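Local coordinates for type IV secretion protein Dot (PDB 6KS5) that acts as the Legionella pneumophila deubiquitinase Ceg23, regulating the association of K63-linked polyubiquitin with the Legionella phagosome, at residues K150-E153 / L157-A160; K198-W201 / T207-C210. All blocks are in the same frame, centred on the assembly; numbering follows the deposited sequence.

Contact 1: K150-E153 / L157-A160; sequences KSTE and LYEA
Lys150 and Glu159 carry the charged part of this contact, where the lysine methylenes pack on CG and OE1 of the glutamate. CD of Lys150 lies 3.6 Å from CG of Glu159, and the same CD is 3.5 Å from OE1 of Glu159. The two side chains cross at about a right angle, the lysine running extended beyond CG until its ammonium passes the carboxylate. The salt bridge between Lys150 NZ and Glu159 OE1 is long, 3.9 Å, so the electrostatic attraction is probably modest. NZ also forms a salt bridge with Glu162, so two carboxylates share the ammonium, with Glu162 the stronger partner.

Both segments belong to a short connection between two helices: residues 151-153 leave the end of helix 146-150, and helix 155-160 begins at residue 155. The chain turns back here, leaving Lys150 CA 6.3 Å from Tyr158 CA.

The remaining contact is a polar atom against a ring. OG1 of Thr152 is 4.0 Å from CE2 of Tyr158, a loose, oblique approach of the hydroxyl to the ring. Thr152 has OG1 between its backbone N and carbonyl carbon (chi1 59°), and this hydroxyl is hydrogen-bonded back to Leu149 O, tying the loop to the last turn of the preceding helix. Tyr158 is buried; its OH is hydrogen-bonded to Ala133 O and its ring meets Tyr137 edge-to-face, so the aromatic group joins this turn to helix 130-140.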
# COMPACT_ATOMS: atom_id res chain seq x y z
N LYS A 150 -14.88 -6.87 0.47
CA LYS A 150 -13.92 -5.79 0.33
C LYS A 150 -13.07 -5.59 1.58
O LYS A 150 -11.96 -5.04 1.49
CB LYS A 150 -14.64 -4.48 0.00
CG LYS A 150 -15.11 -4.35 -1.44
CD LYS A 150 -15.71 -2.98 -1.69
CE LYS A 150 -16.78 -3.02 -2.77
NZ LYS A 150 -17.17 -1.66 -3.23
N SER A 151 -13.55 -6.02 2.74
CA SER A 151 -12.76 -6.00 3.96
C SER A 151 -11.84 -7.20 4.07
O SER A 151 -11.14 -7.35 5.07
CB SER A 151 -13.68 -5.96 5.19
OG SER A 151 -13.82 -7.25 5.76
N THR A 152 -11.84 -8.07 3.07
CA THR A 152 -10.98 -9.24 3.10
C THR A 152 -9.57 -8.88 2.64
O THR A 152 -9.30 -7.75 2.20
CB THR A 152 -11.57 -10.36 2.23
OG1 THR A 152 -11.71 -9.90 0.88
CG2 THR A 152 -12.93 -10.78 2.76
N GLU A 153 -8.67 -9.85 2.74
CA GLU A 153 -7.30 -9.70 2.25
C GLU A 153 -7.25 -9.34 0.77
O GLU A 153 -6.23 -8.81 0.31
CB GLU A 153 -6.51 -10.99 2.48
CG GLU A 153 -7.26 -12.28 2.12
CD GLU A 153 -8.30 -12.69 3.16
OE1 GLU A 153 -8.42 -11.99 4.20
OE2 GLU A 153 -9.01 -13.70 2.94
N LEU A 157 -7.87 -5.82 -4.58
CA LEU A 157 -8.05 -6.49 -5.86
C LEU A 157 -9.52 -6.60 -6.23
O LEU A 157 -9.89 -6.47 -7.41
CB LEU A 157 -7.40 -7.87 -5.82
CG LEU A 157 -7.51 -8.72 -7.08
CD1 LEU A 157 -6.31 -8.49 -7.97
CD2 LEU A 157 -7.63 -10.20 -6.73
N TYR A 158 -10.38 -6.83 -5.24
CA TYR A 158 -11.81 -6.93 -5.50
C TYR A 158 -12.41 -5.58 -5.89
O TYR A 158 -13.42 -5.54 -6.60
CB TYR A 158 -12.53 -7.50 -4.28
CG TYR A 158 -12.31 -8.99 -4.09
CD1 TYR A 158 -11.56 -9.72 -4.99
CD2 TYR A 158 -12.85 -9.66 -3.00
CE1 TYR A 158 -11.36 -11.07 -4.82
CE2 TYR A 158 -12.66 -11.02 -2.83
CZ TYR A 158 -11.91 -11.71 -3.74
OH TYR A 158 -11.71 -13.06 -3.58
N GLU A 159 -11.81 -4.48 -5.44
CA GLU A 159 -12.34 -3.16 -5.77
C GLU A 159 -11.88 -2.69 -7.14
O GLU A 159 -12.65 -2.08 -7.88
CB GLU A 159 -11.94 -2.15 -4.71
CG GLU A 159 -13.06 -1.82 -3.75
CD GLU A 159 -12.96 -0.42 -3.17
OE1 GLU A 159 -13.77 -0.09 -2.28
OE2 GLU A 159 -12.07 0.34 -3.61
N ALA A 160 -10.63 -2.98 -7.51
CA ALA A 160 -10.12 -2.55 -8.80
C ALA A 160 -10.90 -3.19 -9.94
O ALA A 160 -11.23 -2.52 -10.93
CB ALA A 160 -8.63 -2.87 -8.92

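Contact 2: K198-W201 / T207-C210; sequences KNYW and TLYC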
# COMPACT_ATOMS: atom_id res chain seq x y z
N LYS A 198 -8.05 -14.87 -17.23
CA LYS A 198 -6.77 -14.49 -17.82
C LYS A 198 -6.95 -13.50 -18.96
O LYS A 198 -6.20 -12.53 -19.08
CB LYS A 198 -6.03 -15.74 -18.29
CG LYS A 198 -4.58 -15.51 -18.68
CD LYS A 198 -3.84 -16.84 -18.81
CE LYS A 198 -2.72 -16.76 -19.83
NZ LYS A 198 -1.93 -15.51 -19.67
N ASN A 199 -7.95 -13.73 -19.82
CA ASN A 199 -8.21 -12.81 -20.92
C ASN A 199 -8.58 -11.43 -20.41
O ASN A 199 -8.22 -10.42 -21.03
CB ASN A 199 -9.33 -13.35 -21.81
CG ASN A 199 -8.87 -14.43 -22.74
OD1 ASN A 199 -7.68 -14.54 -23.04
ND2 ASN A 199 -9.80 -15.24 -23.22
N TYR A 200 -9.31 -11.36 -19.30
CA TYR A 200 -9.59 -10.07 -18.69
C TYR A 200 -8.34 -9.48 -18.06
O TYR A 200 -8.08 -8.28 -18.20
CB TYR A 200 -10.70 -10.21 -17.64
CG TYR A 200 -10.82 -9.00 -16.75
CD1 TYR A 200 -11.30 -7.80 -17.24
CD2 TYR A 200 -10.45 -9.06 -15.41
CE1 TYR A 200 -11.42 -6.69 -16.44
CE2 TYR A 200 -10.57 -7.95 -14.58
CZ TYR A 200 -11.05 -6.77 -15.11
OH TYR A 200 -11.18 -5.65 -14.31
N TRP A 201 -7.54 -10.33 -17.42
CA TRP A 201 -6.39 -9.86 -16.65
C TRP A 201 -5.33 -9.24 -17.55
O TRP A 201 -4.90 -8.10 -17.33
CB TRP A 201 -5.80 -11.02 -15.85
CG TRP A 201 -4.79 -10.59 -14.85
CD1 TRP A 201 -3.45 -10.83 -14.87
CD2 TRP A 201 -5.05 -9.85 -13.66
NE1 TRP A 201 -2.86 -10.28 -13.77
CE2 TRP A 201 -3.82 -9.66 -13.01
CE3 TRP A 201 -6.20 -9.31 -13.08
CZ2 TRP A 201 -3.71 -8.97 -11.80
CZ3 TRP A 201 -6.09 -8.62 -11.89
CH2 TRP A 201 -4.85 -8.46 -11.26
N THR A 207 -3.69 -3.78 -15.21
CA THR A 207 -3.39 -2.35 -15.13
C THR A 207 -4.39 -1.63 -14.23
O THR A 207 -4.00 -0.76 -13.45
CB THR A 207 -3.36 -1.72 -16.53
OG1 THR A 207 -4.69 -1.50 -17.00
CG2 THR A 207 -2.61 -2.62 -17.52
N LEU A 208 -5.67 -2.01 -14.30
CA LEU A 208 -6.66 -1.46 -13.38
C LEU A 208 -6.25 -1.69 -11.93
O LEU A 208 -6.46 -0.83 -11.06
CB LEU A 208 -8.03 -2.09 -13.63
CG LEU A 208 -8.90 -1.58 -14.76
CD1 LEU A 208 -10.07 -2.52 -14.92
CD2 LEU A 208 -9.38 -0.17 -14.47
N TYR A 209 -5.68 -2.86 -11.66
CA TYR A 209 -5.21 -3.17 -10.32
C TYR A 209 -4.08 -2.23 -9.90
O TYR A 209 -4.08 -1.71 -8.78
CB TYR A 209 -4.75 -4.62 -10.29
CG TYR A 209 -4.28 -5.14 -8.96
CD1 TYR A 209 -5.07 -5.05 -7.82
CD2 TYR A 209 -3.05 -5.77 -8.86
CE1 TYR A 209 -4.63 -5.56 -6.62
CE2 TYR A 209 -2.61 -6.28 -7.67
CZ TYR A 209 -3.40 -6.17 -6.55
OH TYR A 209 -2.93 -6.69 -5.37
N CYS A 210 -3.13 -1.99 -10.80
CA CYS A 210 -2.03 -1.11 -10.42
C CYS A 210 -2.53 0.33 -10.26
O CYS A 210 -2.02 1.07 -9.42
CB CYS A 210 -0.92 -1.24 -11.46
SG CYS A 210 -0.38 -2.95 -11.61
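The indole of Trp201 and the phenol ring of Tyr209 form an oblique aromatic pair, their planes at 46° and the centroids of the indole six-membered ring and the phenol ring 6.0 Å apart. Contact is made by one corner of the indole: CH2 of Trp201 is 4.0 Å from CB of Tyr209 and equally near to its CD2, so it rests where the phenol ring joins its methylene. The CA-CB bond of Trp201 points away from segment 207-210, but with CG anti to the backbone N (chi1 -169°) the indole reaches forward, toward the C-terminal part of the helix, to Tyr209. Tyr200 stacks on Phe164 with its ring, while its far end meets Leu208, whose CD1 is 3.4 Å from Tyr200 OH and oblique to the ring. These two side chains cross at about a right angle; the hydroxyl itself is hydrogen-bonded to Asn161 OD1.

All four residues lie on helix 193-214, which bends between the segments: Trp201 CA is 8.2 Å from Thr207 CA and 9.3 Å from Tyr209 CA, shorter than a straight helix allows. The contact closes the inside of this bend. Around it, Trp201 NE1 is hydrogen-bonded to Lys120 O, Met123 touches both Trp201 and Tyr209, Val130 of helix 130-140 reaches the indole, and Leu157 of helix 155-160 packs on both aromatic residues.

Contact 2 is the more deeply buried, three of its four touching residues being enclosed, whereas contact 1 is partly buried and has Tyr158 as its one buried member. Their chemistry follows: contact 1 adds a long salt bridge to its van der Waals contacts, while contact 2 is aromatic and aliphatic. Contact 1 spans a turn between two helices; contact 2 stays within one. They lie with centres about 14 Å apart and meet directly, Leu157 CD1 being 3.6 Å from Trp201 CH2 and Ala160 CB 3.7 Å from Tyr209 CA. On helix 155-160, Tyr158 packs on helix 130-140, Ala160 on helix 193-214, and Leu157 on both.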